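PDB 3OM4: levansucrase from Bacillus megaterium, which belongs to the levansucrase/invertase family of bacterial proteins, which are built as a five-bladed beta-propeller. Local coordinates for residues Asn269-Phe272 with Gln273-Lys277. The protein carries 1 engineered substitution. Sequence-based numbering, arbitrary orientation.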
loop_
_atom_site.group_PDB
_atom_site.type_symbol
_atom_site.label_atom_id
_atom_site.label_comp_id
_atom_site.label_asym_id
_atom_site.label_seq_id
_atom_site.Cartn_x
_atom_site.Cartn_y
_atom_site.Cartn_z
ATOM N N ASN A 269 -4.541 -2.056 -32.751
ATOM C CA ASN A 269 -4.427 -3.482 -33.061
ATOM C C ASN A 269 -2.985 -3.943 -33.338
ATOM O O ASN A 269 -2.580 -4.987 -32.827
ATOM C CB ASN A 269 -5.376 -3.892 -34.200
ATOM C CG ASN A 269 -5.354 -5.388 -34.473
ATOM O OD1 ASN A 269 -5.594 -6.201 -33.577
ATOM N ND2 ASN A 269 -5.066 -5.757 -35.715
ATOM N N PRO A 270 -2.205 -3.165 -34.128
ATOM C CA PRO A 270 -0.794 -3.521 -34.316
ATOM C C PRO A 270 -0.014 -3.625 -33.005
ATOM O O PRO A 270 0.825 -4.516 -32.872
ATOM C CB PRO A 270 -0.250 -2.371 -35.168
ATOM C CG PRO A 270 -1.421 -1.895 -35.930
ATOM C CD PRO A 270 -2.594 -2.041 -35.005
ATOM N N PHE A 271 -0.287 -2.729 -32.054
ATOM C CA PHE A 271 0.358 -2.799 -30.743
ATOM C C PHE A 271 -0.059 -4.077 -30.026
ATOM O O PHE A 271 0.790 -4.821 -29.541
ATOM C CB PHE A 271 0.052 -1.567 -29.879
ATOM C CG PHE A 271 0.568 -1.680 -28.467
ATOM C CD1 PHE A 271 1.918 -1.476 -28.191
ATOM C CD2 PHE A 271 -0.289 -2.006 -27.418
ATOM C CE1 PHE A 271 2.409 -1.592 -26.886
ATOM C CE2 PHE A 271 0.190 -2.125 -26.115
ATOM C CZ PHE A 271 1.543 -1.919 -25.849
ATOM N N PHE A 272 -1.365 -4.328 -29.983
ATOM C CA PHE A 272 -1.904 -5.537 -29.374
ATOM C C PHE A 272 -1.275 -6.800 -29.977
ATOM O O PHE A 272 -0.768 -7.650 -29.245
ATOM C CB PHE A 272 -3.437 -5.553 -29.482
ATOM C CG PHE A 272 -4.060 -6.887 -29.180
ATOM C CD1 PHE A 272 -3.988 -7.439 -27.904
ATOM C CD2 PHE A 272 -4.734 -7.588 -30.177
ATOM C CE1 PHE A 272 -4.569 -8.674 -27.623
ATOM C CE2 PHE A 272 -5.314 -8.823 -29.909
ATOM C CZ PHE A 272 -5.232 -9.368 -28.626
ATOM N N GLN A 273 -1.275 -6.899 -31.304
ATOM C CA GLN A 273 -0.727 -8.078 -31.984
ATOM C C GLN A 273 0.766 -8.311 -31.729
ATOM O O GLN A 273 1.179 -9.442 -31.466
ATOM C CB GLN A 273 -1.028 -8.041 -33.489
ATOM C CG GLN A 273 -2.522 -8.028 -33.849
ATOM C CD GLN A 273 -3.280 -9.283 -33.420
ATOM O OE1 GLN A 273 -2.687 -10.312 -33.091
ATOM N NE2 GLN A 273 -4.604 -9.196 -33.429
ATOM N N SER A 274 1.567 -7.248 -31.798
ATOM C CA SER A 274 3.016 -7.361 -31.584
ATOM C C SER A 274 3.382 -7.665 -30.128
ATOM O O SER A 274 4.278 -8.469 -29.862
ATOM C CB SER A 274 3.736 -6.096 -32.055
ATOM O OG SER A 274 3.297 -4.960 -31.332
ATOM N N GLU A 275 2.683 -7.011 -29.200
ATOM C CA GLU A 275 2.893 -7.199 -27.765
ATOM C C GLU A 275 2.469 -8.605 -27.334
ATOM O O GLU A 275 3.170 -9.264 -26.561
ATOM C CB GLU A 275 2.110 -6.137 -26.984
ATOM C CG GLU A 275 2.380 -6.095 -25.487
ATOM C CD GLU A 275 3.491 -5.132 -25.091
ATOM O OE1 GLU A 275 4.275 -4.697 -25.963
ATOM O OE2 GLU A 275 3.578 -4.813 -23.889
ATOM N N LYS A 276 1.321 -9.051 -27.840
ATOM C CA LYS A 276 0.794 -10.381 -27.536
ATOM C C LYS A 276 1.716 -11.487 -28.057
ATOM O O LYS A 276 1.996 -12.451 -27.342
ATOM C CB LYS A 276 -0.626 -10.537 -28.092
ATOM C CG LYS A 276 -1.239 -11.926 -27.925
ATOM C CD LYS A 276 -2.570 -12.064 -28.664
ATOM C CE LYS A 276 -2.449 -11.631 -30.123
ATOM N NZ LYS A 276 -3.426 -12.324 -31.006
ATOM N N LYS A 277 2.191 -11.346 -29.292
ATOM C CA LYS A 277 3.078 -12.350 -29.885
ATOM C C LYS A 277 4.349 -12.524 -29.056
ATOM O O LYS A 277 4.766 -13.651 -28.786
ATOM C CB LYS A 277 3.414 -11.995 -31.335
ATOM C CG LYS A 277 4.329 -12.995 -32.039
ATOM C CD LYS A 277 4.226 -12.874 -33.553
ATOM C CE LYS A 277 4.558 -11.469 -34.036
ATOM N NZ LYS A 277 3.998 -11.214 -35.391
#
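Gln273 and Asn269 meet twice, through backbone and side chain. Gln273 N donates to Asn269 O at 2.8 Å, almost straight, and Gln273 NE2 reaches Asn269 OD1 at 3.2 Å. The second bond leaves nearly within the Gln273 amide plane, while the two amide planes stand 77° apart. Arg262 also binds OD1 and Asp8 also binds NE2. Further i to i+4 backbone bonds follow, among them Glu275 N to Phe271 O at 2.9 Å. A chi1 of 61° sets Ser274 OG between its own N and carbonyl carbon, facing the preceding turn, 2.9 Å from Pro270 O and 3.1 Å from Phe271 O.

Lys276 NZ donates to Gln273 OE1 at 3.0 Å and forms a salt bridge with Asp8. To get there its chain passes obliquely by the Phe272 ring, with CD 3.8 Å from Phe272 CZ. The Glu275 carboxylate runs alongside the Phe271 ring, planes 33° apart, with Glu275 OE1 3.7 Å from Phe271 CE1 and CB over one ring face, and is salt-bridged to Arg20.

Such i to i+4 pairing is the mark of an alpha-helix; here it builds the first turns of helix 269-281, peripheral to the propeller and joined to the N-terminal segment through Asp8 and Arg20.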